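PDB 3DF8: possible HxlR family transcriptional factor from Thermoplasma volcanium, which probably binds DNA and regulates transcription as a two-subunit winged helix-turn-helix protein of the HxlR family. Local coordinates for residues A[18-21]-A[22-25]; A[58-61]-A[62-66]; A[90-93]-A[94-98]. One frame throughout, in Å; residues are numbered along the deposited sequence.

Overall arrangement
All three contacts are local, each joining residues close in sequence, but at different places in the winged helix-turn-helix fold. Contact 1 caps the start of helix 21-25; contact 2 lies within helix 57-69, contact 3 within the long helix 87-108. Contacts 2 and 3 stand on opposite sides of the chain's centre; contact 1 touches both, L23 packing on D66 and L24 on V92. Half of contact 3's eight touching residues are buried; half of contact 2's are exposed. Contacts 1 and 3 also meet the second subunit; no other chain of the assembly reaches contact 2. Contact 1 is a cap with backbone bonds and one water; the others lay an apolar group over a guanidinium face, contact 3 adding water bridges.

Contact 1. Residues A[18-21]-A[22-25]; sequences ESVL and HLLG
S19 and H22 meet at the N-terminal start of helix 21-25 in this winged helix-turn-helix fold, where the chain is capped by an ST turn: S19 OG accepts from L21 N at 3.0 Å. The same hydroxyl is bonded to D107 of the second subunit, which ties the cap to the dimer. The carbonyl of the same residue, S19 O, takes H22 N at 3.2 Å with the donor lifted 53° above the carbonyl plane, away from the lone pairs. L24 N reaches V20 O at 3.0 Å, in the plane of that carbonyl group.

L23 grows out of this first turn. Its CB rests on V20 O, 3.6 Å away, with V20 CG2 beside it. CG is anti to the backbone N (chi1 172°), which carries the branch on toward helix 57-69. There the two methyls part company: CD2 remains alongside V20 CG2 at 4.3 Å, whereas CD1 reaches D66 CB at 3.6 Å. At the other end of the residue the backbone is held through water, for water 1 accepts from L23 N at 3.2 Å and donates to S19 O at 2.9 Å.

Contact 2. Residues A[58-61]-A[62-66]; sequences TILS and RRIKD
I59 and R63 stand one turn apart on helix 57-69, which by its place after helix 45-50 and before the hairpin 73-85 is probably the recognition helix of the winged helix-turn-helix. Their side chains run side by side and point the same way. I59 CG2 sits over the centre of the R63 guanidinium, 3.8 Å above its plane, a methyl laid on a flat face. The R63 chain reaches that position by a bend at chi2 (-68°), and on the way its CG passes 3.3 Å from I59 O. R63 NE is hydrogen-bonded to K27 O, which holds the group while I59 CG2 covers one face, and the arginine anchors the helix to the loop that leads into helix 29-36.

A quarter-turn round, L60 and I64 face the interior. The two side chains cross at a slant, L60 CD1 coming within 3.9 Å of I64 CD1, and L60 also packs on F45 and I48 of helix 45-50 and on I32. T58, S61, R62 and K65 make up the exposed side, as would suit a surface offered to DNA. Here the contact is mostly backbone: K65 N bonds to S61 O at 3.0 Å, and K65 CB rests 3.6 Å from that same oxygen.

Contact 3. Residues A[90-93]-A[94-98]; sequences MNVR and NSLMP
From M90 to M97 the backbone keeps helical bonds, N94 N to M90 O at 2.8 Å and M97 N to R93 O at 3.1 Å, up to a kink at P98, whose nitrogen has no bond to the turn before. R93 and M97, a selenomethionine, carry the side-chain contact. The arginine runs extended from CG to NE, and M97, bent at chi2 and chi3, folds back so that its SE lies 3.9 Å above the guanidinium plane, over the centre; M97 CG approaches R93 NH2 at 3.7 Å. Helix 87-108 is the long C-terminal helix of the winged helix-turn-helix chain and lies against the second subunit, where L96 meets L99 and V92 meets L106 of that copy. R93 joins several parts: NE bonds to S34 O, NH1 to R6 O of the second subunit, and an acetate ion is bound nearby. A leucine here would probably leave S34 O and that R6 O without this donor and M97 SE without the flat group beneath it. At the guanidinium edge, in plane, water 4 accepts from R93 NH2 at 2.9 Å and donates to N94 OD1 at 2.7 Å.

Contact 1. Residues A[18-21]-A[22-25]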
loop_
_atom_site.group_PDB
_atom_site.type_symbol
_atom_site.label_atom_id
_atom_site.label_comp_id
_atom_site.label_asym_id
_atom_site.label_seq_id
_atom_site.Cartn_x
_atom_site.Cartn_y
_atom_site.Cartn_z
ATOM N N GLU A 18 1.407 -15.478 -1.258
ATOM C CA GLU A 18 2.196 -15.484 -0.021
ATOM C C GLU A 18 3.185 -14.317 0.002
ATOM O O GLU A 18 4.317 -14.420 -0.485
ATOM C CB GLU A 18 2.909 -16.826 0.180
ATOM C CG GLU A 18 2.093 -17.841 0.980
ATOM C CD GLU A 18 2.821 -19.150 1.215
ATOM O OE1 GLU A 18 2.134 -20.161 1.490
ATOM O OE2 GLU A 18 4.072 -19.175 1.129
ATOM N N SER A 19 2.728 -13.194 0.533
ATOM C CA SER A 19 3.531 -11.998 0.672
ATOM C C SER A 19 2.921 -11.191 1.784
ATOM O O SER A 19 1.704 -11.245 1.996
ATOM C CB SER A 19 3.476 -11.137 -0.599
ATOM O OG SER A 19 4.117 -9.889 -0.347
ATOM N N VAL A 20 3.757 -10.425 2.478
ATOM C CA VAL A 20 3.290 -9.508 3.523
ATOM C C VAL A 20 2.522 -8.331 2.888
ATOM O O VAL A 20 1.916 -7.526 3.582
ATOM C CB VAL A 20 4.446 -9.111 4.465
ATOM C CG1 VAL A 20 5.497 -8.268 3.749
ATOM C CG2 VAL A 20 3.911 -8.428 5.711
ATOM N N LEU A 21 2.545 -8.267 1.556
ATOM C CA LEU A 21 1.744 -7.299 0.820
ATOM C C LEU A 21 0.262 -7.477 1.192
ATOM O O LEU A 21 -0.448 -6.485 1.300
ATOM C CB LEU A 21 1.937 -7.476 -0.696
ATOM C CG LEU A 21 1.134 -6.540 -1.600
ATOM C CD1 LEU A 21 1.453 -5.083 -1.305
ATOM C CD2 LEU A 21 1.427 -6.905 -3.061
ATOM N N HIS A 22 -0.182 -8.725 1.405
ATOM C CA HIS A 22 -1.564 -9.022 1.781
ATOM C C HIS A 22 -1.935 -8.253 3.034
ATOM O O HIS A 22 -2.950 -7.537 3.075
ATOM C CB HIS A 22 -1.747 -10.545 2.006
ATOM C CG HIS A 22 -3.127 -10.951 2.429
ATOM N ND1 HIS A 22 -4.154 -11.126 1.529
ATOM C CD2 HIS A 22 -3.634 -11.271 3.644
ATOM C CE1 HIS A 22 -5.246 -11.516 2.172
ATOM N NE2 HIS A 22 -4.959 -11.605 3.459
ATOM N N LEU A 23 -1.100 -8.385 4.055
ATOM C CA LEU A 23 -1.357 -7.689 5.327
ATOM C C LEU A 23 -1.324 -6.178 5.118
ATOM O O LEU A 23 -2.253 -5.462 5.539
ATOM C CB LEU A 23 -0.310 -8.089 6.357
ATOM C CG LEU A 23 -0.324 -7.309 7.681
ATOM C CD1 LEU A 23 -1.723 -7.279 8.362
ATOM C CD2 LEU A 23 0.760 -7.879 8.615
ATOM N N LEU A 24 -0.278 -5.718 4.437
ATOM C CA LEU A 24 -0.101 -4.288 4.204
ATOM C C LEU A 24 -1.293 -3.631 3.519
ATOM O O LEU A 24 -1.576 -2.460 3.768
ATOM C CB LEU A 24 1.196 -4.017 3.442
ATOM C CG LEU A 24 2.351 -3.454 4.276
ATOM C CD1 LEU A 24 2.228 -1.946 4.323
ATOM C CD2 LEU A 24 2.470 -4.037 5.699
ATOM N N GLY A 25 -1.991 -4.389 2.692
ATOM C CA GLY A 25 -3.165 -3.869 1.982
ATOM C C GLY A 25 -4.467 -3.813 2.774
ATOM O O GLY A 25 -5.355 -3.032 2.437
HETATM O O HOH W 1 0.588 -10.971 4.677
#

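Contact 2. Residues A[58-61]-A[62-66]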
loop_
_atom_site.group_PDB
_atom_site.type_symbol
_atom_site.label_atom_id
_atom_site.label_comp_id
_atom_site.label_asym_id
_atom_site.label_seq_id
_atom_site.Cartn_x
_atom_site.Cartn_y
_atom_site.Cartn_z
ATOM N N THR A 58 -11.498 -3.776 17.781
ATOM C CA THR A 58 -11.335 -5.129 17.240
ATOM C C THR A 58 -10.368 -5.148 16.048
ATOM O O THR A 58 -9.466 -5.973 16.009
ATOM C CB THR A 58 -12.685 -5.811 16.892
ATOM O OG1 THR A 58 -13.440 -6.046 18.098
ATOM C CG2 THR A 58 -12.453 -7.165 16.163
ATOM N N ILE A 59 -10.586 -4.272 15.074
ATOM C CA ILE A 59 -9.717 -4.239 13.888
ATOM C C ILE A 59 -8.305 -3.828 14.294
ATOM O O ILE A 59 -7.307 -4.397 13.814
ATOM C CB ILE A 59 -10.299 -3.309 12.764
ATOM C CG1 ILE A 59 -11.658 -3.865 12.290
ATOM C CG2 ILE A 59 -9.237 -3.055 11.619
ATOM C CD1 ILE A 59 -11.595 -5.251 11.727
ATOM N N LEU A 60 -8.193 -2.835 15.178
ATOM C CA LEU A 60 -6.856 -2.398 15.592
ATOM C C LEU A 60 -6.093 -3.534 16.260
ATOM O O LEU A 60 -4.906 -3.736 15.980
ATOM C CB LEU A 60 -6.888 -1.167 16.488
ATOM C CG LEU A 60 -5.534 -0.619 17.003
ATOM C CD1 LEU A 60 -4.567 -0.280 15.887
ATOM C CD2 LEU A 60 -5.761 0.604 17.894
ATOM N N SER A 61 -6.768 -4.265 17.126
ATOM C CA SER A 61 -6.132 -5.367 17.861
ATOM C C SER A 61 -5.704 -6.477 16.873
ATOM O O SER A 61 -4.598 -7.035 16.984
ATOM C CB SER A 61 -7.119 -5.913 18.906
ATOM O OG SER A 61 -6.525 -7.004 19.578
ATOM N N ARG A 62 -6.570 -6.786 15.911
ATOM C CA ARG A 62 -6.308 -7.854 14.930
ATOM C C ARG A 62 -5.121 -7.475 14.051
ATOM O O ARG A 62 -4.251 -8.308 13.773
ATOM C CB ARG A 62 -7.544 -8.155 14.068
ATOM C CG ARG A 62 -7.371 -9.374 13.154
ATOM C CD ARG A 62 -8.595 -9.682 12.285
ATOM N NE ARG A 62 -8.192 -9.991 10.913
ATOM C CZ ARG A 62 -8.957 -10.544 9.977
ATOM N NH1 ARG A 62 -10.214 -10.906 10.233
ATOM N NH2 ARG A 62 -8.447 -10.741 8.766
ATOM N N ARG A 63 -5.076 -6.207 13.624
ATOM C CA ARG A 63 -3.948 -5.762 12.788
ATOM C C ARG A 63 -2.615 -5.701 13.548
ATOM O O ARG A 63 -1.561 -6.105 13.025
ATOM C CB ARG A 63 -4.203 -4.382 12.152
ATOM C CG ARG A 63 -5.349 -4.325 11.193
ATOM C CD ARG A 63 -5.155 -5.087 9.901
ATOM N NE ARG A 63 -6.227 -4.625 9.045
ATOM C CZ ARG A 63 -7.433 -5.200 9.015
ATOM N NH1 ARG A 63 -7.660 -6.319 9.719
ATOM N NH2 ARG A 63 -8.391 -4.689 8.265
ATOM N N ILE A 64 -2.686 -5.270 14.808
ATOM C CA ILE A 64 -1.513 -5.239 15.666
ATOM C C ILE A 64 -0.983 -6.672 15.823
ATOM O O ILE A 64 0.221 -6.875 15.723
ATOM C CB ILE A 64 -1.826 -4.555 17.020
ATOM C CG1 ILE A 64 -1.827 -3.027 16.776
ATOM C CG2 ILE A 64 -0.777 -4.967 18.092
ATOM C CD1 ILE A 64 -2.005 -2.182 18.062
ATOM N N LYS A 65 -1.857 -7.645 16.043
ATOM C CA LYS A 65 -1.379 -9.025 16.206
ATOM C C LYS A 65 -0.667 -9.476 14.919
ATOM O O LYS A 65 0.391 -10.123 14.987
ATOM C CB LYS A 65 -2.535 -9.953 16.499
ATOM C CG LYS A 65 -2.124 -11.400 16.534
ATOM C CD LYS A 65 -3.318 -12.302 16.680
ATOM C CE LYS A 65 -2.902 -13.731 16.350
ATOM N NZ LYS A 65 -1.752 -14.116 17.216
ATOM N N ASP A 66 -1.236 -9.131 13.762
ATOM C CA ASP A 66 -0.683 -9.637 12.506
ATOM C C ASP A 66 0.652 -8.932 12.322
ATOM O O ASP A 66 1.602 -9.524 11.793
ATOM C CB ASP A 66 -1.584 -9.326 11.306
ATOM C CG ASP A 66 -2.843 -10.159 11.265
ATOM O OD1 ASP A 66 -2.880 -11.250 11.883
ATOM O OD2 ASP A 66 -3.774 -9.690 10.558
#

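Contact 3. Residues A[90-93]-A[94-98]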
loop_
_atom_site.group_PDB
_atom_site.type_symbol
_atom_site.label_atom_id
_atom_site.label_comp_id
_atom_site.label_asym_id
_atom_site.label_seq_id
_atom_site.Cartn_x
_atom_site.Cartn_y
_atom_site.Cartn_z
HETATM N N MSE A 90 9.974 0.061 10.864
HETATM C CA MSE A 90 10.437 1.425 10.534
HETATM C C MSE A 90 10.934 1.519 9.069
HETATM O O MSE A 90 10.675 2.511 8.363
HETATM C CB MSE A 90 11.533 1.906 11.498
HETATM C CG MSE A 90 11.925 3.380 11.235
HETATM SE SE MSE A 90 10.426 4.669 11.481
HETATM C CE MSE A 90 10.153 4.375 13.366
ATOM N N ASN A 91 11.583 0.467 8.590
ATOM C CA ASN A 91 11.922 0.389 7.165
ATOM C C ASN A 91 10.693 0.427 6.259
ATOM O O ASN A 91 10.667 1.127 5.242
ATOM C CB ASN A 91 12.731 -0.874 6.882
ATOM C CG ASN A 91 14.111 -0.827 7.498
ATOM O OD1 ASN A 91 14.669 0.253 7.727
ATOM N ND2 ASN A 91 14.667 -1.987 7.776
ATOM N N VAL A 92 9.679 -0.354 6.589
ATOM C CA VAL A 92 8.413 -0.229 5.859
ATOM C C VAL A 92 7.873 1.219 5.900
ATOM O O VAL A 92 7.448 1.743 4.884
ATOM C CB VAL A 92 7.362 -1.216 6.435
ATOM C CG1 VAL A 92 5.929 -0.993 5.798
ATOM C CG2 VAL A 92 7.844 -2.703 6.230
ATOM N N ARG A 93 7.911 1.846 7.071
ATOM C CA ARG A 93 7.283 3.158 7.217
ATOM C C ARG A 93 8.036 4.101 6.327
ATOM O O ARG A 93 7.447 4.943 5.644
ATOM C CB ARG A 93 7.342 3.648 8.646
ATOM C CG ARG A 93 6.522 4.940 8.819
ATOM C CD ARG A 93 6.638 5.449 10.215
ATOM N NE ARG A 93 5.731 6.550 10.522
ATOM C CZ ARG A 93 5.941 7.835 10.232
ATOM N NH1 ARG A 93 5.014 8.749 10.550
ATOM N NH2 ARG A 93 7.072 8.215 9.637
ATOM N N ASN A 94 9.351 3.947 6.332
ATOM C CA ASN A 94 10.238 4.813 5.520
ATOM C C ASN A 94 9.845 4.772 4.028
ATOM O O ASN A 94 9.798 5.810 3.378
ATOM C CB ASN A 94 11.727 4.449 5.681
ATOM C CG ASN A 94 12.294 4.894 7.017
ATOM O OD1 ASN A 94 11.688 5.713 7.723
ATOM N ND2 ASN A 94 13.453 4.335 7.390
ATOM N N SER A 95 9.560 3.582 3.502
ATOM C CA SER A 95 9.127 3.467 2.102
ATOM C C SER A 95 7.680 3.860 1.885
ATOM O O SER A 95 7.292 4.212 0.779
ATOM C CB SER A 95 9.380 2.066 1.552
ATOM O OG SER A 95 10.687 1.649 1.853
ATOM N N LEU A 96 6.874 3.825 2.943
ATOM C CA LEU A 96 5.483 4.159 2.849
ATOM C C LEU A 96 5.222 5.645 2.736
ATOM O O LEU A 96 4.298 6.035 2.021
ATOM C CB LEU A 96 4.764 3.625 4.094
ATOM C CG LEU A 96 3.310 3.264 4.176
ATOM C CD1 LEU A 96 2.865 2.448 2.920
ATOM C CD2 LEU A 96 3.073 2.467 5.505
HETATM N N MSE A 97 6.014 6.478 3.428
HETATM C CA MSE A 97 5.656 7.906 3.556
HETATM C C MSE A 97 5.569 8.649 2.208
HETATM O O MSE A 97 4.634 9.412 2.017
HETATM C CB MSE A 97 6.521 8.635 4.587
HETATM C CG MSE A 97 6.405 8.084 6.020
HETATM SE SE MSE A 97 4.603 7.489 6.615
HETATM C CE MSE A 97 3.805 9.194 6.667
ATOM N N PRO A 98 6.516 8.425 1.272
ATOM C CA PRO A 98 6.329 9.131 -0.009
ATOM C C PRO A 98 5.055 8.742 -0.757
ATOM O O PRO A 98 4.429 9.599 -1.428
ATOM C CB PRO A 98 7.610 8.780 -0.794
ATOM C CG PRO A 98 8.638 8.401 0.282
ATOM C CD PRO A 98 7.765 7.640 1.281
HETATM O O HOH W 2 12.911 1.085 3.447
HETATM O O HOH W 3 14.493 2.674 5.534
HETATM O O HOH W 4 9.390 7.006 8.439
#